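Local coordinates for protein 5-formaminoimidazole-4-carboxamide-1-(beta)-D-ribofuranosyl 5'-monophosphate synthetase (Methanocaldococcus jannaschii, PDB 2R7M) that catalyses the ATP- and formate-dependent, folate-independent formylation of AICAR to FAICAR in de novo purine biosynthesis, at residues 224-229 with 256-261; 130-135 with 276-281. All coordinates share one frame; numbering follows the deposited sequence.

Contact 1: residues 224-229 with 256-261; sequences GMDKRY and TGNIPV. With AMP (adenosine monophosphate), chain F.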
ATOM      1  N   GLY A 224      17.301   3.125  12.852  1.00 28.91           N
ATOM      2  CA  GLY A 224      17.671   4.334  12.127  1.00 34.93           C
ATOM      3  C   GLY A 224      18.825   5.126  12.723  1.00 36.55           C
ATOM      4  O   GLY A 224      19.427   4.720  13.722  1.00 37.10           O
ATOM      5  N   MET A 225      19.129   6.264  12.098  1.00 31.83           N
ATOM      6  CA  MET A 225      20.238   7.124  12.507  1.00 27.75           C
ATOM      7  C   MET A 225      19.934   8.559  12.145  1.00 28.38           C
ATOM      8  O   MET A 225      19.324   8.815  11.102  1.00 23.11           O
ATOM      9  CB  MET A 225      21.523   6.748  11.774  1.00 29.37           C
ATOM     10  CG  MET A 225      22.041   5.357  12.043  1.00 23.20           C
ATOM     11  SD  MET A 225      23.505   5.077  11.037  1.00 30.07           S
ATOM     12  CE  MET A 225      23.833   3.369  11.516  1.00 14.29           C
ATOM     13  N   ASP A 226      20.382   9.483  13.001  1.00 24.85           N
ATOM     14  CA  ASP A 226      20.352  10.910  12.719  1.00 27.13           C
ATOM     15  C   ASP A 226      21.648  11.602  13.159  1.00 29.10           C
ATOM     16  O   ASP A 226      22.442  11.062  13.933  1.00 24.87           O
ATOM     17  CB  ASP A 226      19.171  11.578  13.442  1.00 30.04           C
ATOM     18  CG  ASP A 226      19.385  11.685  14.963  1.00 34.86           C
ATOM     19  OD1 ASP A 226      19.283  10.649  15.655  1.00 37.73           O
ATOM     20  OD2 ASP A 226      19.625  12.810  15.477  1.00 36.57           O
ATOM     21  N   LYS A 227      21.840  12.822  12.678  1.00 27.91           N
ATOM     22  CA  LYS A 227      22.828  13.707  13.268  1.00 31.69           C
ATOM     23  C   LYS A 227      22.102  14.896  13.898  1.00 27.32           C
ATOM     24  O   LYS A 227      21.082  15.359  13.390  1.00 32.51           O
ATOM     25  CB  LYS A 227      23.860  14.157  12.231  1.00 33.29           C
ATOM     26  CG  LYS A 227      23.361  15.181  11.235  1.00 32.59           C
ATOM     27  CD  LYS A 227      24.471  15.571  10.273  1.00 25.43           C
ATOM     28  CE  LYS A 227      24.393  17.044   9.922  1.00 34.11           C
ATOM     29  NZ  LYS A 227      25.443  17.458   8.959  1.00 30.01           N
ATOM     30  N   ARG A 228      22.626  15.369  15.021  1.00 24.62           N
ATOM     31  CA  ARG A 228      22.058  16.507  15.725  1.00 30.89           C
ATOM     32  C   ARG A 228      22.188  17.800  14.938  1.00 29.37           C
ATOM     33  O   ARG A 228      23.120  17.982  14.146  1.00 32.58           O
ATOM     34  CB  ARG A 228      22.743  16.696  17.084  1.00 32.23           C
ATOM     35  CG  ARG A 228      22.815  15.452  17.934  1.00 31.77           C
ATOM     36  CD  ARG A 228      21.426  14.914  18.211  1.00 43.23           C
ATOM     37  NE  ARG A 228      21.397  14.087  19.414  1.00 43.78           N
ATOM     38  CZ  ARG A 228      20.657  12.990  19.557  1.00 40.76           C
ATOM     39  NH1 ARG A 228      19.890  12.563  18.563  1.00 40.36           N
ATOM     40  NH2 ARG A 228      20.700  12.305  20.691  1.00 37.01           N
ATOM     41  N   TYR A 229      21.237  18.697  15.174  1.00 34.60           N
ATOM     42  CA  TYR A 229      21.247  20.034  14.605  1.00 32.62           C
ATOM     43  C   TYR A 229      21.170  20.950  15.817  1.00 34.18           C
ATOM     44  O   TYR A 229      20.113  21.087  16.447  1.00 33.65           O
ATOM     45  CB  TYR A 229      20.039  20.214  13.689  1.00 27.97           C
ATOM     46  CG  TYR A 229      20.166  21.297  12.660  1.00 28.43           C
ATOM     47  CD1 TYR A 229      21.409  21.674  12.163  1.00 23.69           C
ATOM     48  CD2 TYR A 229      19.036  21.927  12.150  1.00 24.32           C
ATOM     49  CE1 TYR A 229      21.520  22.661  11.203  1.00 24.02           C
ATOM     50  CE2 TYR A 229      19.137  22.905  11.185  1.00 21.35           C
ATOM     51  CZ  TYR A 229      20.387  23.269  10.721  1.00 30.89           C
ATOM     52  OH  TYR A 229      20.512  24.252   9.777  1.00 38.09           O
ATOM     53  N   THR A 256      18.180  21.506  18.675  1.00 29.43           N
ATOM     54  CA  THR A 256      17.029  22.165  18.070  1.00 32.20           C
ATOM     55  C   THR A 256      16.330  21.264  17.056  1.00 30.04           C
ATOM     56  O   THR A 256      15.223  21.558  16.621  1.00 31.83           O
ATOM     57  CB  THR A 256      17.408  23.490  17.360  1.00 31.99           C
ATOM     58  OG1 THR A 256      18.218  23.220  16.205  1.00 31.31           O
ATOM     59  CG2 THR A 256      18.144  24.418  18.299  1.00 29.70           C
ATOM     60  N   GLY A 257      16.981  20.180  16.664  1.00 29.03           N
ATOM     61  CA  GLY A 257      16.420  19.342  15.613  1.00 29.42           C
ATOM     62  C   GLY A 257      17.381  18.286  15.132  1.00 31.64           C
ATOM     63  O   GLY A 257      18.452  18.101  15.713  1.00 29.03           O
ATOM     64  N   ASN A 258      16.993  17.587  14.067  1.00 31.70           N
ATOM     65  CA  ASN A 258      17.764  16.452  13.576  1.00 20.23           C
ATOM     66  C   ASN A 258      17.739  16.297  12.067  1.00 19.27           C
ATOM     67  O   ASN A 258      16.831  16.754  11.377  1.00 26.74           O
ATOM     68  CB  ASN A 258      17.295  15.139  14.229  1.00 32.59           C
ATOM     69  CG  ASN A 258      16.876  15.320  15.678  1.00 24.97           C
ATOM     70  OD1 ASN A 258      15.831  15.913  15.966  1.00 30.92           O
ATOM     71  ND2 ASN A 258      17.676  14.794  16.596  1.00 28.09           N
ATOM     72  N   ILE A 259      18.776  15.645  11.565  1.00 24.43           N
ATOM     73  CA  ILE A 259      18.975  15.490  10.151  1.00 13.66           C
ATOM     74  C   ILE A 259      19.273  14.016   9.934  1.00 20.05           C
ATOM     75  O   ILE A 259      20.004  13.423  10.725  1.00 23.12           O
ATOM     76  CB  ILE A 259      20.152  16.375   9.680  1.00 16.28           C
ATOM     77  CG1 ILE A 259      19.823  17.876   9.862  1.00 24.19           C
ATOM     78  CG2 ILE A 259      20.504  16.093   8.269  1.00 18.66           C
ATOM     79  CD1 ILE A 259      21.025  18.787   9.609  1.00 14.91           C
ATOM     80  N   PRO A 260      18.661  13.407   8.900  1.00 19.79           N
ATOM     81  CA  PRO A 260      18.913  11.996   8.569  1.00 21.84           C
ATOM     82  C   PRO A 260      20.268  11.712   7.929  1.00 29.88           C
ATOM     83  O   PRO A 260      20.779  12.501   7.126  1.00 21.90           O
ATOM     84  CB  PRO A 260      17.787  11.632   7.590  1.00 16.75           C
ATOM     85  CG  PRO A 260      17.144  12.933   7.155  1.00 18.25           C
ATOM     86  CD  PRO A 260      17.655  14.047   8.025  1.00 18.18           C
ATOM     87  N   VAL A 261      20.826  10.558   8.271  1.00 30.30           N
ATOM     88  CA  VAL A 261      22.115  10.164   7.755  1.00 28.56           C
ATOM     89  C   VAL A 261      22.128   8.642   7.667  1.00 30.13           C
ATOM     90  O   VAL A 261      21.369   7.974   8.357  1.00 23.96           O
ATOM     91  CB  VAL A 261      23.261  10.698   8.674  1.00 25.67           C
ATOM     92  CG1 VAL A 261      23.284   9.958  10.006  1.00 21.79           C
ATOM     93  CG2 VAL A 261      24.619  10.599   7.974  1.00 25.89           C
TER
HETATM   94  P   AMP F 401      12.566  18.820  25.848  1.00 44.48           P
HETATM   95  O1P AMP F 401      13.472  19.859  26.475  1.00 48.31           O
HETATM   96  O2P AMP F 401      11.339  18.511  26.677  1.00 47.81           O
HETATM   97  O3P AMP F 401      12.262  19.053  24.388  1.00 42.04           O
HETATM   98  O5' AMP F 401      13.419  17.453  25.825  1.00 45.30           O
HETATM   99  C5' AMP F 401      13.976  16.879  27.003  1.00 45.75           C
HETATM  100  C4' AMP F 401      15.411  16.407  26.736  1.00 55.26           C
HETATM  101  O4' AMP F 401      15.462  15.375  25.738  1.00 48.36           O
HETATM  102  C3' AMP F 401      16.334  17.521  26.247  1.00 53.42           C
HETATM  103  O3' AMP F 401      17.082  18.054  27.335  1.00 51.93           O
HETATM  104  C2' AMP F 401      17.253  16.868  25.234  1.00 50.51           C
HETATM  105  O2' AMP F 401      18.495  16.466  25.820  1.00 56.03           O
HETATM  106  C1' AMP F 401      16.524  15.613  24.801  1.00 45.07           C
HETATM  107  N9  AMP F 401      15.967  15.844  23.443  1.00 45.73           N
HETATM  108  C8  AMP F 401      14.767  16.387  23.186  1.00 37.77           C
HETATM  109  N7  AMP F 401      14.548  16.460  21.856  1.00 39.45           N
HETATM  110  C5  AMP F 401      15.627  15.953  21.237  1.00 38.26           C
HETATM  111  C6  AMP F 401      16.035  15.737  19.832  1.00 41.83           C
HETATM  112  N6  AMP F 401      15.213  16.100  18.811  1.00 40.00           N
HETATM  113  N1  AMP F 401      17.255  15.187  19.614  1.00 40.86           N
HETATM  114  C2  AMP F 401      18.066  14.836  20.626  1.00 37.44           C
HETATM  115  N3  AMP F 401      17.758  15.008  21.922  1.00 41.06           N
HETATM  116  C4  AMP F 401      16.569  15.553  22.286  1.00 40.55           C
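I259 lays its CD1 over one face of the Y229 ring, offset toward the rim, a CH-pi contact. T256 and G257 both face Y229, a classic beta bulge, and Y229 O accepts from T256 N and from T256 OG1, which also bonds to T205 of a second subunit. On the other side of the sheet, N258 has its CG anti to the carbonyl carbon (chi1 -36°), which turns its amide to the base of AMP. N258 OD1 takes a hydrogen bond from AMP N6 at 2.9 Å, and N258 ND2 donates to AMP N1 at 3.1 Å. N258 ND2 also donates to D226 OD2 at 3.0 Å, from above the carboxylate plane, while D226 OD1 bonds to H210. R228 NH1 meets the syn lone pair of D226 OD2 at 3.1 Å in a salt bridge, and R228 NH2 pairs with D316. AMP C2 lies over the centre of one face of the R228 guanidinium, 3.4 Å from R228 CZ. A leucine in place of R228 would probably cost D226 and D316 their salt bridges and AMP C2 its flat cover. The amide of N258, which also binds AICAR, is suited to an amino group beside a ring nitrogen.

Contact 2: residues 130-135 with 276-281; sequences KLLREA and DKLVAK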
ATOM      1  N   LYS A 130      30.379   3.991  33.333  1.00 47.72           N
ATOM      2  CA  LYS A 130      30.619   2.641  33.841  1.00 51.53           C
ATOM      3  C   LYS A 130      30.127   1.608  32.824  1.00 49.05           C
ATOM      4  O   LYS A 130      30.892   0.761  32.351  1.00 54.79           O
ATOM      5  CB  LYS A 130      29.900   2.477  35.186  1.00 56.97           C
ATOM      6  CG  LYS A 130      30.043   1.129  35.877  1.00 57.76           C
ATOM      7  CD  LYS A 130      29.291   1.162  37.210  1.00 60.93           C
ATOM      8  CE  LYS A 130      29.344  -0.170  37.941  1.00 70.45           C
ATOM      9  NZ  LYS A 130      30.733  -0.697  38.058  1.00 75.90           N
ATOM     10  N   LEU A 131      28.850   1.710  32.470  1.00 47.08           N
ATOM     11  CA  LEU A 131      28.219   0.810  31.498  1.00 41.64           C
ATOM     12  C   LEU A 131      28.944   0.757  30.146  1.00 44.56           C
ATOM     13  O   LEU A 131      29.269  -0.330  29.643  1.00 49.30           O
ATOM     14  CB  LEU A 131      26.749   1.217  31.322  1.00 43.50           C
ATOM     15  CG  LEU A 131      25.818   0.547  30.306  1.00 45.19           C
ATOM     16  CD1 LEU A 131      25.987  -0.972  30.231  1.00 38.08           C
ATOM     17  CD2 LEU A 131      24.398   0.915  30.679  1.00 38.48           C
ATOM     18  N   LEU A 132      29.198   1.923  29.556  1.00 42.55           N
ATOM     19  CA  LEU A 132      29.834   1.978  28.239  1.00 41.23           C
ATOM     20  C   LEU A 132      31.253   1.445  28.270  1.00 42.57           C
ATOM     21  O   LEU A 132      31.697   0.774  27.338  1.00 50.27           O
ATOM     22  CB  LEU A 132      29.823   3.406  27.692  1.00 46.20           C
ATOM     23  CG  LEU A 132      28.449   4.008  27.397  1.00 43.66           C
ATOM     24  CD1 LEU A 132      28.578   5.499  27.141  1.00 44.06           C
ATOM     25  CD2 LEU A 132      27.765   3.299  26.219  1.00 40.53           C
ATOM     26  N   ARG A 133      31.962   1.747  29.356  1.00 53.15           N
ATOM     27  CA  ARG A 133      33.320   1.260  29.560  1.00 54.15           C
ATOM     28  C   ARG A 133      33.329  -0.254  29.777  1.00 46.15           C
ATOM     29  O   ARG A 133      34.123  -0.977  29.170  1.00 43.12           O
ATOM     30  CB  ARG A 133      33.978   1.997  30.741  1.00 60.64           C
ATOM     31  CG  ARG A 133      35.298   1.394  31.219  1.00 66.82           C
ATOM     32  CD  ARG A 133      35.910   2.181  32.383  1.00 68.40           C
ATOM     33  NE  ARG A 133      35.014   2.321  33.534  1.00 68.93           N
ATOM     34  CZ  ARG A 133      34.838   1.395  34.476  1.00 67.44           C
ATOM     35  NH1 ARG A 133      35.486   0.234  34.410  1.00 61.41           N
ATOM     36  NH2 ARG A 133      34.002   1.626  35.483  1.00 64.91           N
ATOM     37  N   GLU A 134      32.433  -0.735  30.634  1.00 48.97           N
ATOM     38  CA  GLU A 134      32.356  -2.169  30.918  1.00 51.21           C
ATOM     39  C   GLU A 134      31.782  -2.994  29.764  1.00 48.75           C
ATOM     40  O   GLU A 134      32.120  -4.168  29.616  1.00 47.93           O
ATOM     41  CB  GLU A 134      31.559  -2.421  32.193  1.00 55.44           C
ATOM     42  CG  GLU A 134      32.270  -1.975  33.451  1.00 61.83           C
ATOM     43  CD  GLU A 134      31.554  -2.426  34.693  1.00 68.71           C
ATOM     44  OE1 GLU A 134      31.272  -3.642  34.803  1.00 75.59           O
ATOM     45  OE2 GLU A 134      31.269  -1.569  35.556  1.00 71.71           O
ATOM     46  N   ALA A 135      30.917  -2.384  28.953  1.00 42.77           N
ATOM     47  CA  ALA A 135      30.387  -3.053  27.763  1.00 45.78           C
ATOM     48  C   ALA A 135      31.461  -3.194  26.692  1.00 47.23           C
ATOM     49  O   ALA A 135      31.304  -3.953  25.730  1.00 51.86           O
ATOM     50  CB  ALA A 135      29.175  -2.301  27.212  1.00 44.45           C
ATOM     51  N   ASP A 276      24.967  -5.004  20.540  1.00 30.25           N
ATOM     52  CA  ASP A 276      25.066  -6.320  21.169  1.00 38.16           C
ATOM     53  C   ASP A 276      25.819  -6.253  22.503  1.00 44.45           C
ATOM     54  O   ASP A 276      25.335  -6.746  23.526  1.00 50.90           O
ATOM     55  CB  ASP A 276      25.765  -7.307  20.228  1.00 24.56           C
ATOM     56  CG  ASP A 276      24.887  -7.730  19.050  1.00 38.00           C
ATOM     57  OD1 ASP A 276      23.674  -7.437  19.084  1.00 38.86           O
ATOM     58  OD2 ASP A 276      25.409  -8.365  18.095  1.00 34.20           O
ATOM     59  N   LYS A 277      26.994  -5.625  22.485  1.00 44.20           N
ATOM     60  CA  LYS A 277      27.847  -5.520  23.672  1.00 44.00           C
ATOM     61  C   LYS A 277      27.183  -4.738  24.788  1.00 35.76           C
ATOM     62  O   LYS A 277      27.185  -5.161  25.942  1.00 53.12           O
ATOM     63  CB  LYS A 277      29.174  -4.852  23.317  1.00 45.61           C
ATOM     64  CG  LYS A 277      30.158  -5.732  22.586  1.00 43.63           C
ATOM     65  CD  LYS A 277      31.338  -4.885  22.163  1.00 52.56           C
ATOM     66  CE  LYS A 277      32.552  -5.712  21.825  1.00 51.68           C
ATOM     67  NZ  LYS A 277      33.751  -4.828  21.808  1.00 55.19           N
ATOM     68  N   LEU A 278      26.631  -3.586  24.435  1.00 41.56           N
ATOM     69  CA  LEU A 278      25.890  -2.747  25.364  1.00 39.38           C
ATOM     70  C   LEU A 278      24.757  -3.531  26.015  1.00 47.63           C
ATOM     71  O   LEU A 278      24.516  -3.420  27.217  1.00 55.87           O
ATOM     72  CB  LEU A 278      25.338  -1.531  24.608  1.00 41.37           C
ATOM     73  CG  LEU A 278      24.663  -0.352  25.315  1.00 39.08           C
ATOM     74  CD1 LEU A 278      23.195  -0.629  25.592  1.00 38.00           C
ATOM     75  CD2 LEU A 278      25.395   0.030  26.584  1.00 40.08           C
ATOM     76  N   VAL A 279      24.062  -4.329  25.213  1.00 47.07           N
ATOM     77  CA  VAL A 279      22.917  -5.090  25.698  1.00 42.50           C
ATOM     78  C   VAL A 279      23.347  -6.254  26.594  1.00 35.56           C
ATOM     79  O   VAL A 279      22.741  -6.491  27.637  1.00 39.89           O
ATOM     80  CB  VAL A 279      21.989  -5.533  24.518  1.00 43.89           C
ATOM     81  CG1 VAL A 279      21.389  -6.922  24.740  1.00 35.62           C
ATOM     82  CG2 VAL A 279      20.900  -4.481  24.284  1.00 31.85           C
ATOM     83  N   ALA A 280      24.409  -6.952  26.201  1.00 34.78           N
ATOM     84  CA  ALA A 280      24.951  -8.048  27.004  1.00 40.98           C
ATOM     85  C   ALA A 280      25.491  -7.596  28.371  1.00 47.68           C
ATOM     86  O   ALA A 280      25.428  -8.351  29.341  1.00 48.25           O
ATOM     87  CB  ALA A 280      26.016  -8.819  26.223  1.00 38.99           C
ATOM     88  N   LYS A 281      26.005  -6.369  28.459  1.00 47.35           N
ATOM     89  CA  LYS A 281      26.514  -5.873  29.740  1.00 45.64           C
ATOM     90  C   LYS A 281      25.397  -5.337  30.625  1.00 44.63           C
ATOM     91  O   LYS A 281      25.445  -5.493  31.843  1.00 56.56           O
ATOM     92  CB  LYS A 281      27.613  -4.812  29.553  1.00 47.05           C
ATOM     93  CG  LYS A 281      28.197  -4.251  30.883  1.00 52.67           C
ATOM     94  CD  LYS A 281      28.875  -5.339  31.762  1.00 37.36           C
ATOM     95  CE  LYS A 281      30.002  -6.037  31.009  1.00 47.09           C
ATOM     96  NZ  LYS A 281      30.421  -7.345  31.606  1.00 46.44           N
TER
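K281 and A135 bury the most surface here, followed by L278. K281 lays the carbon part of its chain across the C-terminal end of segment 130-135. K281 CB sits 3.8 Å from A135 CB. Beyond CB the chain bends at chi2 and chi3, and this fold brings K281 CE to 3.1 Å from E134 O. K281 CD passes close to E134 CB. K281 thus touches through its methylenes, and no hydrogen bond joins the two segments. The amine of K281 goes elsewhere, to a salt bridge with E284 on its own helix. The carboxylate of E134 turns back to K130, where K130 NZ meets E134 OE2 at 2.7 Å.

The small side chain of A135 is consistent with the close approach of the backbones here. Its methyl rests against the backbone of helix 268-285, with A135 CB 3.8 Å from L278 CA. A135 O faces the side chain of K277, with K277 CB 3.3 Å away.

L278 supplies the buried side of the contact. Its CG is anti to the backbone N (chi1 -172°), which carries CD2 toward helix 125-134. There L278 CD2 meets L131 CG at 3.8 Å, the two leucine side chains crossing at about a right angle. L278 CD2 also reaches L132 CD2, at 4.1 Å.

The short helical segments run at 116° to each other, their axes 9.2 Å apart at closest. L131 also packs on W121 of helix 120-123, and L132 on L137 and V139 of the following loop. L278 leans on F294 of strand 292-300 and on M290. The contact thus joins helix 125-134 to helix 268-285, which in turn lies against the five-stranded antiparallel sheet.

How the contacts relate
The two contacts lie about 24 Å apart between centres, with nearest atoms about 12 Å apart, and do not touch. Along the chain 130-135 comes first, then 224-229, 256-261 and 276-281, so both segments of contact 1 fall between those of contact 2. All four belong to the ATP-grasp part of the protein. Helix 268-285 follows strand 253-263 after a short connection, which links them in sequence. Contact 1 pairs 253-263, an outermost strand of the five-stranded antiparallel sheet within the chain, with strand 219-230. Contact 2 joins two helices, one packed on that sheet. Contact 1 adjoins bound AMP and other subunits, whereas contact 2 is chiefly helix packing within the subunit.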